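Local structure of SIRV1 hypothetical protein ORF119 (Sulfolobus islandicus rudivirus 1 variant xx, 2X3G) at residues Lys4-Phe9 with His66-Thr71; Ile14-Ile19 with Ser100-Val105. The protein probably acts as a dimeric replication initiator (Rep) of the HUH nuclease type for the viral genome. All coordinates share one frame; numbering follows the deposited sequence. Where two conformers were deposited one is given.

Interaction 1 of 2, residues Lys4-Phe9 with His66-Thr71; sequences KKVLNF and HILVFT
Two phenylalanines, F9 of helix 2-10 and F70 of strand 64-71, make the larger part of this contact, and two aromatic terms describe how they meet. The first is a CH-pi contact: F9 CB stands 3.6 Å from the centroid of the F70 ring and 14° off its normal, so the methylene sits almost centrally over one face. The second is T-shaped stacking, in which the edge of F9 points to the face of F70 with centroids 5.5 Å apart and planes at 65°. F9 CG lies anti to the carbonyl carbon (chi1 -61°), which swings the ring away from the strand once CB has made its approach; F9 CD2 still reaches F70 CD1 at 3.9 Å.

The part made by the V6 methyl lies about one helical turn earlier. There a single branch of V6 serves two partners: CG1 is 3.9 Å from L68 CD1 and 4.1 Å from F70 CZ, crossing both side chains at about a right angle. L68 and F70, two positions apart on the strand, therefore present the same sheet face to the helix.

M118 of the second subunit packs on K5, V6 and F9, bringing the dimer interface up to the helix. The strand also carries H64 and H66, a His-x-His pair consistent with the HUH motif of Rep nucleases.

No hydrogen bond joins the two segments. With 195 Å² buried, this is an apolar seam in which ring geometry and close packing define how the helix meets the strand that probably bears the active-site histidines.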
ATOM      1  N   LYS A   4      -1.878  16.320  -5.071  1.00 27.56           N
ATOM      2  CA  LYS A   4      -2.308  17.641  -5.518  1.00 27.52           C
ATOM      3  C   LYS A   4      -3.401  18.172  -4.590  1.00 25.46           C
ATOM      4  O   LYS A   4      -3.399  19.354  -4.256  1.00 23.56           O
ATOM      5  CB  LYS A   4      -2.754  17.642  -6.990  1.00 30.35           C
ATOM      6  CG  LYS A   4      -3.841  16.630  -7.369  1.00 33.52           C
ATOM      7  CD  LYS A   4      -5.209  17.278  -7.675  1.00 35.83           C
ATOM      8  CE  LYS A   4      -6.146  16.308  -8.393  1.00 37.11           C
ATOM      9  NZ  LYS A   4      -6.545  15.155  -7.544  1.00 37.82           N
ATOM     10  N   LYS A   5      -4.303  17.295  -4.145  1.00 24.87           N
ATOM     11  CA  LYS A   5      -5.331  17.708  -3.188  1.00 24.19           C
ATOM     12  C   LYS A   5      -4.678  18.081  -1.854  1.00 21.57           C
ATOM     13  O   LYS A   5      -4.994  19.123  -1.276  1.00 19.75           O
ATOM     14  CB  LYS A   5      -6.375  16.611  -2.947  1.00 25.47           C
ATOM     15  CG  LYS A   5      -7.441  16.472  -4.022  1.00 28.89           C
ATOM     16  CD  LYS A   5      -8.498  15.441  -3.570  1.00 29.64           C
ATOM     17  CE  LYS A   5      -9.853  15.661  -4.241  1.00 32.31           C
ATOM     18  NZ  LYS A   5      -9.884  15.349  -5.684  1.00 36.25           N
ATOM     19  N   VAL A   6      -3.761  17.239  -1.385  1.00 20.19           N
ATOM     20  CA  VAL A   6      -3.055  17.503  -0.124  1.00 18.89           C
ATOM     21  C   VAL A   6      -2.352  18.855  -0.178  1.00 18.36           C
ATOM     22  O   VAL A   6      -2.425  19.621   0.764  1.00 17.79           O
ATOM     23  CB  VAL A   6      -2.064  16.363   0.242  1.00 18.98           C
ATOM     24  CG1 VAL A   6      -1.037  16.812   1.306  1.00 16.73           C
ATOM     25  CG2 VAL A   6      -2.845  15.124   0.732  1.00 18.93           C
ATOM     26  N   LEU A   7      -1.672  19.165  -1.273  1.00 18.81           N
ATOM     27  CA  LEU A   7      -0.999  20.467  -1.379  1.00 19.51           C
ATOM     28  C   LEU A   7      -1.958  21.641  -1.380  1.00 18.79           C
ATOM     29  O   LEU A   7      -1.729  22.649  -0.722  1.00 18.68           O
ATOM     30  CB  LEU A   7      -0.178  20.540  -2.653  1.00 20.63           C
ATOM     31  CG  LEU A   7       1.001  19.587  -2.661  1.00 22.40           C
ATOM     32  CD1 LEU A   7       1.424  19.328  -4.071  1.00 24.75           C
ATOM     33  CD2 LEU A   7       2.160  20.121  -1.807  1.00 24.58           C
ATOM     34  N   ASN A   8      -3.020  21.503  -2.152  1.00 19.58           N
ATOM     35  CA  ASN A   8      -4.072  22.507  -2.200  1.00 19.38           C
ATOM     36  C   ASN A   8      -4.685  22.806  -0.833  1.00 18.11           C
ATOM     37  O   ASN A   8      -4.807  23.972  -0.440  1.00 17.34           O
ATOM     38  CB  ASN A   8      -5.148  22.128  -3.225  0.65 20.79           C
ATOM     39  CG  ASN A   8      -4.816  22.622  -4.617  0.65 24.28           C
ATOM     40  OD1 ASN A   8      -4.190  23.670  -4.773  0.65 28.30           O
ATOM     41  ND2 ASN A   8      -5.242  21.876  -5.645  0.65 27.41           N
ATOM     42  N   PHE A   9      -5.047  21.764  -0.096  1.00 17.25           N
ATOM     43  CA  PHE A   9      -5.626  21.947   1.228  1.00 15.90           C
ATOM     44  C   PHE A   9      -4.573  22.484   2.189  1.00 15.05           C
ATOM     45  O   PHE A   9      -4.840  23.375   2.977  1.00 15.58           O
ATOM     46  CB  PHE A   9      -6.211  20.642   1.776  1.00 15.50           C
ATOM     47  CG  PHE A   9      -7.329  20.058   0.956  1.00 16.78           C
ATOM     48  CD1 PHE A   9      -8.108  20.832   0.113  1.00 17.63           C
ATOM     49  CD2 PHE A   9      -7.631  18.716   1.073  1.00 17.09           C
ATOM     50  CE1 PHE A   9      -9.135  20.266  -0.610  1.00 19.82           C
ATOM     51  CE2 PHE A   9      -8.660  18.158   0.361  1.00 18.83           C
ATOM     52  CZ  PHE A   9      -9.403  18.920  -0.487  1.00 18.33           C
ATOM     53  N   HIS A  66      -2.155   6.858   9.897  1.00 19.29           N
ATOM     54  CA  HIS A  66      -1.657   8.223   9.711  1.00 18.95           C
ATOM     55  C   HIS A  66      -2.808   9.042   9.174  1.00 18.39           C
ATOM     56  O   HIS A  66      -3.525   8.589   8.293  1.00 18.91           O
ATOM     57  CB  HIS A  66      -0.480   8.296   8.731  1.00 19.16           C
ATOM     58  CG  HIS A  66       0.715   7.511   9.146  1.00 22.43           C
ATOM     59  ND1 HIS A  66       1.500   7.855  10.227  1.00 24.32           N
ATOM     60  CD2 HIS A  66       1.268   6.396   8.618  1.00 24.36           C
ATOM     61  CE1 HIS A  66       2.482   6.982  10.347  1.00 25.95           C
ATOM     62  NE2 HIS A  66       2.359   6.083   9.388  1.00 26.93           N
ATOM     63  N   ILE A  67      -2.974  10.247   9.706  1.00 17.95           N
ATOM     64  CA  ILE A  67      -4.089  11.085   9.359  1.00 18.15           C
ATOM     65  C   ILE A  67      -3.613  12.517   9.168  1.00 17.70           C
ATOM     66  O   ILE A  67      -2.910  13.039  10.022  1.00 17.54           O
ATOM     67  CB  ILE A  67      -5.165  11.037  10.464  1.00 17.85           C
ATOM     68  CG1 ILE A  67      -5.650   9.606  10.704  1.00 19.37           C
ATOM     69  CG2 ILE A  67      -6.371  11.887  10.102  1.00 18.64           C
ATOM     70  CD1 ILE A  67      -6.833   9.534  11.664  1.00 20.74           C
ATOM     71  N   LEU A  68      -3.982  13.135   8.041  1.00 17.56           N
ATOM     72  CA  LEU A  68      -3.901  14.592   7.900  1.00 16.33           C
ATOM     73  C   LEU A  68      -5.274  15.205   8.044  1.00 15.81           C
ATOM     74  O   LEU A  68      -6.235  14.776   7.405  1.00 16.34           O
ATOM     75  CB  LEU A  68      -3.358  15.015   6.545  1.00 16.56           C
ATOM     76  CG  LEU A  68      -1.886  14.863   6.309  1.00 16.89           C
ATOM     77  CD1 LEU A  68      -1.615  15.272   4.858  1.00 15.34           C
ATOM     78  CD2 LEU A  68      -1.087  15.707   7.278  1.00 14.78           C
ATOM     79  N   VAL A  69      -5.356  16.200   8.907  1.00 14.78           N
ATOM     80  CA  VAL A  69      -6.590  16.958   9.118  1.00 14.17           C
ATOM     81  C   VAL A  69      -6.283  18.394   8.672  1.00 13.85           C
ATOM     82  O   VAL A  69      -5.367  19.026   9.180  1.00 13.09           O
ATOM     83  CB  VAL A  69      -7.039  16.907  10.589  1.00 14.71           C
ATOM     84  CG1 VAL A  69      -8.217  17.872  10.843  1.00 14.04           C
ATOM     85  CG2 VAL A  69      -7.424  15.468  11.004  1.00 15.47           C
ATOM     86  N   PHE A  70      -7.035  18.868   7.697  1.00 13.37           N
ATOM     87  CA  PHE A  70      -7.000  20.257   7.262  1.00 13.04           C
ATOM     88  C   PHE A  70      -8.229  20.980   7.799  1.00 13.03           C
ATOM     89  O   PHE A  70      -9.344  20.589   7.508  1.00 13.19           O
ATOM     90  CB  PHE A  70      -7.040  20.290   5.754  1.00 14.15           C
ATOM     91  CG  PHE A  70      -5.977  19.472   5.122  1.00 12.34           C
ATOM     92  CD1 PHE A  70      -6.236  18.161   4.709  1.00 14.57           C
ATOM     93  CD2 PHE A  70      -4.702  19.990   4.931  1.00 14.87           C
ATOM     94  CE1 PHE A  70      -5.251  17.404   4.104  1.00 14.78           C
ATOM     95  CE2 PHE A  70      -3.733  19.252   4.325  1.00 15.17           C
ATOM     96  CZ  PHE A  70      -3.997  17.944   3.914  1.00 14.49           C
ATOM     97  N   THR A  71      -8.003  22.058   8.538  1.00 13.07           N
ATOM     98  CA  THR A  71      -9.068  22.738   9.261  1.00 13.91           C
ATOM     99  C   THR A  71      -8.668  24.188   9.550  1.00 14.65           C
ATOM    100  O   THR A  71      -7.485  24.527   9.634  1.00 14.87           O
ATOM    101  CB  THR A  71      -9.397  22.001  10.580  1.00 14.10           C
ATOM    102  OG1 THR A  71     -10.526  22.595  11.225  1.00 14.21           O
ATOM    103  CG2 THR A  71      -8.222  21.999  11.556  1.00 11.99           C
TER

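Interaction 2 of 2, residues Ile14-Ile19 with Ser100-Val105; sequences IYTYFI and SDIKNV
F18 and V105 form the tight end of the contact between strand 15-22 and helix 99-109. V105 CG1 lies 3.8 Å from the centroid of the F18 ring and 13° off its normal, the geometry of a CH-pi contact over the ring centre. The methyl leans slightly to one side, with F18 CD1 and F18 CG each 3.8 Å from V105 CG1, while the other branch, V105 CG2, only grazes F18 CD2 at 4.1 Å. The two side chains slide past each other in opposite directions. F18 reaches the helix with CG anti to the backbone N (chi1 173°), which turns one face of the ring to the valine methyl.

Packing is looser at T16 and I102. Their CA atoms are 9.0 Å apart, against 7.8 Å for F18 and V105, and one methyl pair closes the gap, T16 CG2 to I102 CD1 at 4.1 Å, with the chains crossing at about a right angle. The hydroxyl of T16 is used elsewhere, hydrogen-bonded to H10 ND1, and V6, L7 and H10 of helix 2-10 fill in around I102. This looser pair is nevertheless the buried one; F18 and V105 remain partly exposed, and S100, K103 and N104 place the solvent side on the far surface of the helix.

A helix laid by alternate strand residues onto one face of an antiparallel sheet of order 2-3-1-4, with helix 30-44 on the opposite face, is consistent with the alpha+beta fold of HUH-type Rep nucleases.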
ATOM      1  N   ILE A  14      -5.854  26.913   7.576  1.00 15.60           N
ATOM      2  CA  ILE A  14      -4.920  27.496   8.533  1.00 15.97           C
ATOM      3  C   ILE A  14      -4.087  26.398   9.178  1.00 15.26           C
ATOM      4  O   ILE A  14      -2.862  26.503   9.252  1.00 16.45           O
ATOM      5  CB  ILE A  14      -5.667  28.340   9.598  1.00 16.09           C
ATOM      6  CG1 ILE A  14      -6.298  29.576   8.947  1.00 17.49           C
ATOM      7  CG2 ILE A  14      -4.726  28.787  10.693  1.00 15.96           C
ATOM      8  CD1 ILE A  14      -7.324  30.232   9.828  1.00 18.97           C
ATOM      9  N   TYR A  15      -4.750  25.308   9.549  1.00 14.78           N
ATOM     10  CA  TYR A  15      -4.115  24.234  10.306  1.00 14.50           C
ATOM     11  C   TYR A  15      -4.099  22.928   9.530  1.00 14.41           C
ATOM     12  O   TYR A  15      -5.125  22.493   9.025  1.00 15.61           O
ATOM     13  CB  TYR A  15      -4.835  24.017  11.631  1.00 15.72           C
ATOM     14  CG  TYR A  15      -4.982  25.287  12.432  1.00 15.06           C
ATOM     15  CD1 TYR A  15      -3.880  25.839  13.059  1.00 18.72           C
ATOM     16  CD2 TYR A  15      -6.216  25.959  12.528  1.00 18.07           C
ATOM     17  CE1 TYR A  15      -3.988  27.037  13.771  1.00 20.25           C
ATOM     18  CE2 TYR A  15      -6.331  27.136  13.226  1.00 18.54           C
ATOM     19  CZ  TYR A  15      -5.224  27.664  13.863  1.00 19.74           C
ATOM     20  OH  TYR A  15      -5.308  28.838  14.571  1.00 21.05           O
ATOM     21  N   THR A  16      -2.910  22.335   9.435  1.00 14.30           N
ATOM     22  CA  THR A  16      -2.719  20.990   8.895  1.00 13.32           C
ATOM     23  C   THR A  16      -2.103  20.155  10.014  1.00 13.62           C
ATOM     24  O   THR A  16      -0.945  20.368  10.385  1.00 13.89           O
ATOM     25  CB  THR A  16      -1.731  20.953   7.725  1.00 13.86           C
ATOM     26  OG1 THR A  16      -2.192  21.773   6.634  1.00 12.34           O
ATOM     27  CG2 THR A  16      -1.586  19.516   7.249  1.00 13.76           C
ATOM     28  N   TYR A  17      -2.891  19.234  10.551  1.00 14.42           N
ATOM     29  CA  TYR A  17      -2.439  18.367  11.638  1.00 13.91           C
ATOM     30  C   TYR A  17      -2.093  17.004  11.068  1.00 14.33           C
ATOM     31  O   TYR A  17      -2.901  16.413  10.349  1.00 14.93           O
ATOM     32  CB  TYR A  17      -3.538  18.198  12.664  1.00 14.26           C
ATOM     33  CG  TYR A  17      -3.899  19.442  13.420  1.00 12.97           C
ATOM     34  CD1 TYR A  17      -3.116  19.880  14.469  1.00 13.77           C
ATOM     35  CD2 TYR A  17      -5.027  20.192  13.066  1.00 13.42           C
ATOM     36  CE1 TYR A  17      -3.445  21.012  15.185  1.00 16.31           C
ATOM     37  CE2 TYR A  17      -5.370  21.344  13.791  1.00 13.00           C
ATOM     38  CZ  TYR A  17      -4.553  21.738  14.848  1.00 14.24           C
ATOM     39  OH  TYR A  17      -4.842  22.850  15.579  1.00 16.89           O
ATOM     40  N   PHE A  18      -0.893  16.526  11.395  1.00 14.90           N
ATOM     41  CA  PHE A  18      -0.411  15.200  11.040  1.00 14.66           C
ATOM     42  C   PHE A  18      -0.449  14.371  12.310  1.00 15.05           C
ATOM     43  O   PHE A  18       0.307  14.626  13.238  1.00 15.47           O
ATOM     44  CB  PHE A  18       1.007  15.285  10.432  1.00 16.14           C
ATOM     45  CG  PHE A  18       1.658  13.960  10.195  1.00 16.36           C
ATOM     46  CD1 PHE A  18       0.950  12.921   9.619  1.00 19.92           C
ATOM     47  CD2 PHE A  18       2.982  13.757  10.534  1.00 20.89           C
ATOM     48  CE1 PHE A  18       1.538  11.686   9.429  1.00 20.46           C
ATOM     49  CE2 PHE A  18       3.587  12.540  10.327  1.00 21.69           C
ATOM     50  CZ  PHE A  18       2.865  11.496   9.771  1.00 20.91           C
ATOM     51  N   ILE A  19      -1.382  13.415  12.341  1.00 13.62           N
ATOM     52  CA  ILE A  19      -1.611  12.554  13.475  1.00 14.13           C
ATOM     53  C   ILE A  19      -1.209  11.115  13.149  1.00 14.77           C
ATOM     54  O   ILE A  19      -1.636  10.548  12.148  1.00 14.64           O
ATOM     55  CB  ILE A  19      -3.104  12.571  13.832  1.00 13.75           C
ATOM     56  CG1 ILE A  19      -3.648  14.010  13.856  1.00 15.97           C
ATOM     57  CG2 ILE A  19      -3.360  11.777  15.139  1.00 13.12           C
ATOM     58  CD1 ILE A  19      -5.172  14.076  14.008  1.00 14.09           C
ATOM     59  N   SER A 100       8.171  21.448   1.051  1.00 22.97           N
ATOM     60  CA  SER A 100       9.046  20.350   1.446  1.00 23.88           C
ATOM     61  C   SER A 100       8.486  19.562   2.612  1.00 22.45           C
ATOM     62  O   SER A 100       8.531  18.340   2.601  1.00 21.99           O
ATOM     63  CB  SER A 100      10.437  20.866   1.804  1.00 25.14           C
ATOM     64  OG  SER A 100      11.210  19.806   2.337  1.00 29.10           O
ATOM     65  N   ASP A 101       7.934  20.257   3.607  1.00 21.13           N
ATOM     66  CA  ASP A 101       7.439  19.590   4.795  1.00 20.50           C
ATOM     67  C   ASP A 101       6.211  18.758   4.497  1.00 19.13           C
ATOM     68  O   ASP A 101       6.146  17.616   4.927  1.00 19.00           O
ATOM     69  CB  ASP A 101       7.126  20.577   5.907  1.00 20.15           C
ATOM     70  CG  ASP A 101       8.365  21.097   6.587  1.00 23.19           C
ATOM     71  OD1 ASP A 101       9.453  20.489   6.461  1.00 29.58           O
ATOM     72  OD2 ASP A 101       8.253  22.144   7.228  1.00 26.91           O
ATOM     73  N   ILE A 102       5.243  19.314   3.776  1.00 17.97           N
ATOM     74  CA  ILE A 102       4.007  18.566   3.492  1.00 17.45           C
ATOM     75  C   ILE A 102       4.288  17.384   2.556  1.00 18.37           C
ATOM     76  O   ILE A 102       3.758  16.297   2.775  1.00 17.82           O
ATOM     77  CB  ILE A 102       2.818  19.477   2.995  1.00 16.59           C
ATOM     78  CG1 ILE A 102       1.497  18.689   3.044  1.00 17.40           C
ATOM     79  CG2 ILE A 102       3.065  20.075   1.620  1.00 16.38           C
ATOM     80  CD1 ILE A 102       1.107  18.278   4.467  1.00 17.78           C
ATOM     81  N   LYS A 103       5.153  17.581   1.562  1.00 18.64           N
ATOM     82  CA  LYS A 103       5.546  16.490   0.687  1.00 20.48           C
ATOM     83  C   LYS A 103       6.280  15.386   1.414  1.00 20.06           C
ATOM     84  O   LYS A 103       6.085  14.228   1.111  1.00 20.49           O
ATOM     85  CB  LYS A 103       6.382  17.001  -0.469  1.00 22.06           C
ATOM     86  CG  LYS A 103       5.579  17.793  -1.465  1.00 23.20           C
ATOM     87  CD  LYS A 103       6.416  18.121  -2.677  1.00 25.22           C
ATOM     88  CE  LYS A 103       5.556  18.738  -3.762  1.00 26.12           C
ATOM     89  NZ  LYS A 103       6.350  19.064  -4.948  1.00 28.58           N
ATOM     90  N   ASN A 104       7.139  15.731   2.365  1.00 20.14           N
ATOM     91  CA  ASN A 104       7.835  14.695   3.145  1.00 21.26           C
ATOM     92  C   ASN A 104       6.853  13.912   4.035  1.00 20.03           C
ATOM     93  O   ASN A 104       6.999  12.692   4.241  1.00 20.28           O
ATOM     94  CB  ASN A 104       8.966  15.310   3.978  1.00 21.69           C
ATOM     95  CG  ASN A 104      10.207  15.607   3.160  1.00 23.84           C
ATOM     96  OD1 ASN A 104      10.524  14.912   2.183  1.00 28.50           O
ATOM     97  ND2 ASN A 104      10.948  16.628   3.577  1.00 24.51           N
ATOM     98  N   VAL A 105       5.853  14.612   4.548  1.00 19.10           N
ATOM     99  CA  VAL A 105       4.806  13.972   5.349  1.00 19.14           C
ATOM    100  C   VAL A 105       3.987  13.031   4.460  1.00 18.97           C
ATOM    101  O   VAL A 105       3.802  11.876   4.792  1.00 19.81           O
ATOM    102  CB  VAL A 105       3.883  14.993   6.074  1.00 18.41           C
ATOM    103  CG1 VAL A 105       2.636  14.338   6.567  1.00 19.98           C
ATOM    104  CG2 VAL A 105       4.603  15.673   7.240  1.00 19.66           C
TER

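How the interactions relate
Interactions 1 and 2 seat two different helices on the same sheet face, through the neighbouring central strands 64-71 and 15-22. Probable backbone hydrogen bonds tie these strands, Y17 N to V69 O and I67 N to I19 O, each at 2.8 Å. The helices also meet directly, L7 CD2 lying 3.5 Å from I102 CG2, and F70 CD2 is 3.5 Å from T16 OG1. Their chemistry follows their place in the fold: interaction 1, the more buried, packs aromatic on aromatic in the core and beside the second subunit, whereas interaction 2 relies on methyl-on-ring packing at a partly exposed edge that no other chain of the assembly touches.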